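Local coordinates for blood group a-and b-cleaving endo-beta-galactosidase (Streptococcus pneumoniae, PDB 2YGL), which probably cleaves blood group A and B antigens as a family 98 glycoside hydrolase, represented here by its tandem carbohydrate-binding CBM51 modules, at residues R97-D111 against K145-D159. Sequence-based numbering, arbitrary orientation.
Sequences RSDHAVVDRIEIEID and KISLKSFAGEHTWGD. With CA (calcium ion), chain C.
Arg105 pairs with Phe151 at the end of antiparallel strands 105-110 and 145-151, its side chain running alongside the phenylalanine in the same direction. Its CB rests 4.0 Å from Phe151 CB. A CG anti to the backbone N (chi1 -160°) and a bend at chi3 turn the guanidinium over the ring. NE, 4.0 Å from Phe151 CD1, donates to Glu107 OE2 (2.8 Å) from above the carboxylate plane. CZ sits almost over the ring centre in a cation-pi stack, planes 30° apart; NH2 lies over mid-face, 3.2 Å from Phe151 CZ, and NH1 toward Phe151 CG. Arginine suits this place because one flat cation serves both ring and carboxylate. The charge network continues through Lys149: NZ binds Glu109 OE1 (2.7 Å) and, more weakly, Glu107 OE1.

Here Asp104 and Arg105 together oppose Phe151 alone in a classic beta bulge, and beyond it the segments part around a calcium ion. Carbonyls of Val102, Ala152 and His155, Asp159 OD2 and two waters bind it; Asp159 suits because OD1 also accepts the Val102 N-H (3.0 Å). Farther out, Trp157 CB lies over the centre of the His100 ring (CH-pi), and the rings form an offset stack.

Opposite the charges, Ile106, Ile108 and Leu148, apolar and branched as suits a buried face, pack against strands 82-87 and 160-171 of the facing sheet, completing a beta-sandwich; strands 113-117 and 69-74 flank the pair.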
# COMPACT_ATOMS: atom_id res chain seq x y z
N ARG A 97 4.56 -30.58 37.17
CA ARG A 97 3.33 -30.72 37.94
C ARG A 97 2.14 -30.31 37.06
O ARG A 97 2.30 -29.52 36.13
CB ARG A 97 3.38 -29.85 39.20
CG ARG A 97 4.22 -30.43 40.33
CD ARG A 97 4.64 -29.36 41.34
NE ARG A 97 3.53 -28.51 41.76
CZ ARG A 97 3.53 -27.73 42.85
NH1 ARG A 97 4.59 -27.70 43.66
NH2 ARG A 97 2.47 -26.99 43.13
N SER A 98 0.96 -30.85 37.37
CA SER A 98 -0.24 -30.60 36.57
C SER A 98 -0.81 -29.18 36.70
O SER A 98 -1.66 -28.78 35.90
CB SER A 98 -1.33 -31.64 36.89
OG SER A 98 -1.69 -31.57 38.26
N ASP A 99 -0.34 -28.43 37.70
CA ASP A 99 -0.73 -27.02 37.86
C ASP A 99 0.25 -26.08 37.14
O ASP A 99 0.03 -24.87 37.07
CB ASP A 99 -0.88 -26.65 39.34
CG ASP A 99 0.36 -26.97 40.17
OD1 ASP A 99 1.39 -27.37 39.60
OD2 ASP A 99 0.30 -26.82 41.41
N HIS A 100 1.34 -26.65 36.63
CA HIS A 100 2.31 -25.93 35.81
C HIS A 100 1.94 -26.07 34.33
O HIS A 100 1.35 -27.08 33.94
CB HIS A 100 3.72 -26.47 36.06
CG HIS A 100 4.32 -26.01 37.35
ND1 HIS A 100 5.57 -25.42 37.42
CD2 HIS A 100 3.86 -26.05 38.62
CE1 HIS A 100 5.84 -25.12 38.68
NE2 HIS A 100 4.82 -25.49 39.43
N ALA A 101 2.29 -25.06 33.53
CA ALA A 101 1.95 -25.01 32.10
C ALA A 101 0.44 -25.12 31.83
O ALA A 101 -0.01 -25.97 31.07
CB ALA A 101 2.74 -26.07 31.30
N VAL A 102 -0.32 -24.24 32.48
CA VAL A 102 -1.77 -24.19 32.31
C VAL A 102 -2.17 -22.76 31.95
O VAL A 102 -2.16 -21.87 32.81
CB VAL A 102 -2.53 -24.68 33.57
CG1 VAL A 102 -4.04 -24.54 33.40
CG2 VAL A 102 -2.17 -26.14 33.88
N VAL A 103 -2.50 -22.55 30.68
CA VAL A 103 -2.85 -21.23 30.18
C VAL A 103 -4.34 -21.20 29.85
O VAL A 103 -4.81 -21.98 29.02
CB VAL A 103 -1.99 -20.84 28.95
CG1 VAL A 103 -2.52 -19.58 28.26
CG2 VAL A 103 -0.54 -20.64 29.37
N ASP A 104 -5.07 -20.31 30.51
CA ASP A 104 -6.51 -20.21 30.35
C ASP A 104 -6.92 -19.72 28.96
O ASP A 104 -7.82 -20.28 28.35
CB ASP A 104 -7.11 -19.30 31.43
CG ASP A 104 -7.31 -20.01 32.77
OD1 ASP A 104 -6.70 -21.08 32.99
OD2 ASP A 104 -8.07 -19.48 33.61
N ARG A 105 -6.24 -18.69 28.47
CA ARG A 105 -6.66 -18.00 27.25
C ARG A 105 -5.53 -17.19 26.61
O ARG A 105 -4.70 -16.60 27.31
CB ARG A 105 -7.83 -17.06 27.59
CG ARG A 105 -8.69 -16.65 26.42
CD ARG A 105 -10.00 -16.05 26.90
NE ARG A 105 -9.86 -14.72 27.50
CZ ARG A 105 -9.87 -14.48 28.81
NH1 ARG A 105 -10.01 -15.47 29.68
NH2 ARG A 105 -9.74 -13.24 29.25
N ILE A 106 -5.51 -17.17 25.28
CA ILE A 106 -4.66 -16.26 24.52
C ILE A 106 -5.54 -15.45 23.57
O ILE A 106 -6.37 -16.01 22.85
CB ILE A 106 -3.55 -17.01 23.72
CG1 ILE A 106 -2.61 -17.76 24.68
CG2 ILE A 106 -2.76 -16.03 22.85
CD1 ILE A 106 -1.68 -18.75 23.99
N GLU A 107 -5.36 -14.13 23.59
CA GLU A 107 -6.14 -13.24 22.73
C GLU A 107 -5.26 -12.32 21.90
O GLU A 107 -4.14 -11.98 22.30
CB GLU A 107 -7.10 -12.39 23.56
CG GLU A 107 -8.25 -13.15 24.20
CD GLU A 107 -9.08 -12.29 25.14
OE1 GLU A 107 -8.65 -11.15 25.46
OE2 GLU A 107 -10.16 -12.75 25.56
N ILE A 108 -5.78 -11.92 20.74
CA ILE A 108 -5.20 -10.84 19.95
C ILE A 108 -6.22 -9.72 19.88
O ILE A 108 -7.39 -9.94 19.55
CB ILE A 108 -4.77 -11.31 18.53
CG1 ILE A 108 -3.80 -12.50 18.60
CG2 ILE A 108 -4.16 -10.14 17.73
CD1 ILE A 108 -2.47 -12.23 19.32
N GLU A 109 -5.77 -8.51 20.20
CA GLU A 109 -6.63 -7.34 20.29
C GLU A 109 -6.09 -6.24 19.39
O GLU A 109 -4.88 -5.98 19.37
CB GLU A 109 -6.69 -6.86 21.74
CG GLU A 109 -7.66 -5.73 22.02
CD GLU A 109 -7.77 -5.41 23.50
OE1 GLU A 109 -8.19 -6.30 24.28
OE2 GLU A 109 -7.42 -4.28 23.90
N ILE A 110 -6.98 -5.60 18.63
CA ILE A 110 -6.64 -4.43 17.83
C ILE A 110 -7.55 -3.27 18.20
O ILE A 110 -8.78 -3.36 18.05
CB ILE A 110 -6.71 -4.71 16.30
CG1 ILE A 110 -5.72 -5.80 15.90
CG2 ILE A 110 -6.44 -3.42 15.51
CD1 ILE A 110 -5.93 -6.36 14.49
N ASP A 111 -6.95 -2.19 18.69
CA ASP A 111 -7.66 -0.96 19.08
C ASP A 111 -8.89 -1.20 19.96
O ASP A 111 -9.96 -0.65 19.71
CB ASP A 111 -8.03 -0.13 17.83
CG ASP A 111 -6.81 0.28 17.01
OD1 ASP A 111 -5.74 0.55 17.59
OD2 ASP A 111 -6.94 0.34 15.77
N LYS A 145 -3.02 0.09 16.99
CA LYS A 145 -2.42 -0.69 18.07
C LYS A 145 -2.84 -2.16 18.03
O LYS A 145 -4.04 -2.47 18.02
CB LYS A 145 -2.80 -0.08 19.42
CG LYS A 145 -2.03 -0.61 20.62
CD LYS A 145 -2.63 -0.07 21.91
CE LYS A 145 -1.69 -0.26 23.08
NZ LYS A 145 -2.20 0.44 24.29
N ILE A 146 -1.86 -3.05 18.00
CA ILE A 146 -2.11 -4.49 18.11
C ILE A 146 -1.53 -5.04 19.41
O ILE A 146 -0.39 -4.71 19.78
CB ILE A 146 -1.62 -5.28 16.85
CG1 ILE A 146 -2.12 -6.74 16.91
CG2 ILE A 146 -0.10 -5.19 16.68
CD1 ILE A 146 -2.03 -7.49 15.58
N SER A 147 -2.31 -5.85 20.11
CA SER A 147 -1.93 -6.37 21.42
C SER A 147 -1.95 -7.89 21.49
O SER A 147 -2.92 -8.54 21.09
CB SER A 147 -2.84 -5.79 22.51
OG SER A 147 -2.46 -4.47 22.82
N LEU A 148 -0.85 -8.44 21.99
CA LEU A 148 -0.70 -9.87 22.24
C LEU A 148 -0.97 -10.14 23.72
O LEU A 148 -0.19 -9.73 24.59
CB LEU A 148 0.70 -10.34 21.84
CG LEU A 148 1.01 -10.70 20.38
CD1 LEU A 148 0.57 -9.64 19.37
CD2 LEU A 148 2.50 -11.00 20.23
N LYS A 149 -2.07 -10.83 24.01
CA LYS A 149 -2.54 -11.03 25.38
C LYS A 149 -2.54 -12.51 25.76
O LYS A 149 -3.00 -13.35 24.99
CB LYS A 149 -3.94 -10.46 25.55
CG LYS A 149 -4.06 -8.96 25.26
CD LYS A 149 -5.52 -8.53 25.09
CE LYS A 149 -6.24 -8.38 26.42
NZ LYS A 149 -7.69 -8.10 26.23
N SER A 150 -2.03 -12.81 26.95
CA SER A 150 -2.04 -14.19 27.46
C SER A 150 -2.50 -14.25 28.92
O SER A 150 -2.00 -13.51 29.77
CB SER A 150 -0.68 -14.88 27.27
OG SER A 150 0.37 -14.12 27.83
N PHE A 151 -3.45 -15.14 29.18
CA PHE A 151 -4.08 -15.25 30.49
C PHE A 151 -3.62 -16.51 31.23
O PHE A 151 -3.86 -17.63 30.79
CB PHE A 151 -5.61 -15.22 30.35
CG PHE A 151 -6.16 -13.88 29.91
CD1 PHE A 151 -6.23 -13.55 28.56
CD2 PHE A 151 -6.61 -12.96 30.85
CE1 PHE A 151 -6.74 -12.31 28.15
CE2 PHE A 151 -7.12 -11.72 30.45
CZ PHE A 151 -7.18 -11.39 29.10
N ALA A 152 -2.94 -16.29 32.36
CA ALA A 152 -2.30 -17.37 33.12
C ALA A 152 -3.27 -18.22 33.94
O ALA A 152 -2.99 -19.38 34.21
CB ALA A 152 -1.22 -16.79 34.04
N GLY A 153 -4.39 -17.63 34.34
CA GLY A 153 -5.34 -18.33 35.20
C GLY A 153 -4.89 -18.33 36.65
O GLY A 153 -4.41 -17.31 37.15
N GLU A 154 -5.02 -19.48 37.31
CA GLU A 154 -4.74 -19.60 38.74
C GLU A 154 -3.29 -19.28 39.12
O GLU A 154 -3.04 -18.57 40.09
CB GLU A 154 -5.12 -20.99 39.27
CG GLU A 154 -6.62 -21.24 39.33
CD GLU A 154 -6.96 -22.55 40.01
OE1 GLU A 154 -6.60 -22.73 41.20
OE2 GLU A 154 -7.60 -23.41 39.36
N HIS A 155 -2.34 -19.80 38.34
CA HIS A 155 -0.92 -19.58 38.58
C HIS A 155 -0.19 -19.28 37.28
O HIS A 155 -0.66 -19.66 36.21
CB HIS A 155 -0.28 -20.81 39.23
CG HIS A 155 -1.04 -21.33 40.41
ND1 HIS A 155 -0.98 -20.74 41.66
CD2 HIS A 155 -1.87 -22.40 40.54
CE1 HIS A 155 -1.73 -21.42 42.50
NE2 HIS A 155 -2.29 -22.43 41.85
N THR A 156 0.95 -18.60 37.38
CA THR A 156 1.77 -18.31 36.20
C THR A 156 2.84 -19.39 35.96
O THR A 156 3.53 -19.35 34.94
CB THR A 156 2.46 -16.93 36.32
OG1 THR A 156 3.40 -16.96 37.40
CG2 THR A 156 1.43 -15.83 36.57
N TRP A 157 2.95 -20.33 36.89
CA TRP A 157 3.99 -21.38 36.85
C TRP A 157 4.00 -22.13 35.52
O TRP A 157 2.99 -22.68 35.09
CB TRP A 157 3.81 -22.38 38.00
CG TRP A 157 3.67 -21.77 39.38
CD1 TRP A 157 4.30 -20.65 39.86
CD2 TRP A 157 2.87 -22.28 40.45
NE1 TRP A 157 3.92 -20.43 41.16
CE2 TRP A 157 3.05 -21.41 41.55
CE3 TRP A 157 2.02 -23.38 40.60
CZ2 TRP A 157 2.40 -21.60 42.78
CZ3 TRP A 157 1.38 -23.58 41.82
CH2 TRP A 157 1.57 -22.69 42.89
N GLY A 158 5.16 -22.13 34.86
CA GLY A 158 5.37 -22.87 33.61
C GLY A 158 4.62 -22.35 32.39
O GLY A 158 4.64 -22.99 31.33
N ASP A 159 3.98 -21.19 32.51
CA ASP A 159 3.19 -20.62 31.42
C ASP A 159 4.05 -19.92 30.37
O ASP A 159 3.94 -18.70 30.16
CB ASP A 159 2.12 -19.67 31.96
CG ASP A 159 1.08 -20.38 32.79
OD1 ASP A 159 1.05 -21.64 32.82
OD2 ASP A 159 0.27 -19.68 33.42
CA CA C . -1.32 -20.91 34.55
O HOH W 1 0.20 -22.48 35.51
O HOH W 2 -5.51 -21.81 35.57
O HOH W 3 -2.78 -21.81 36.03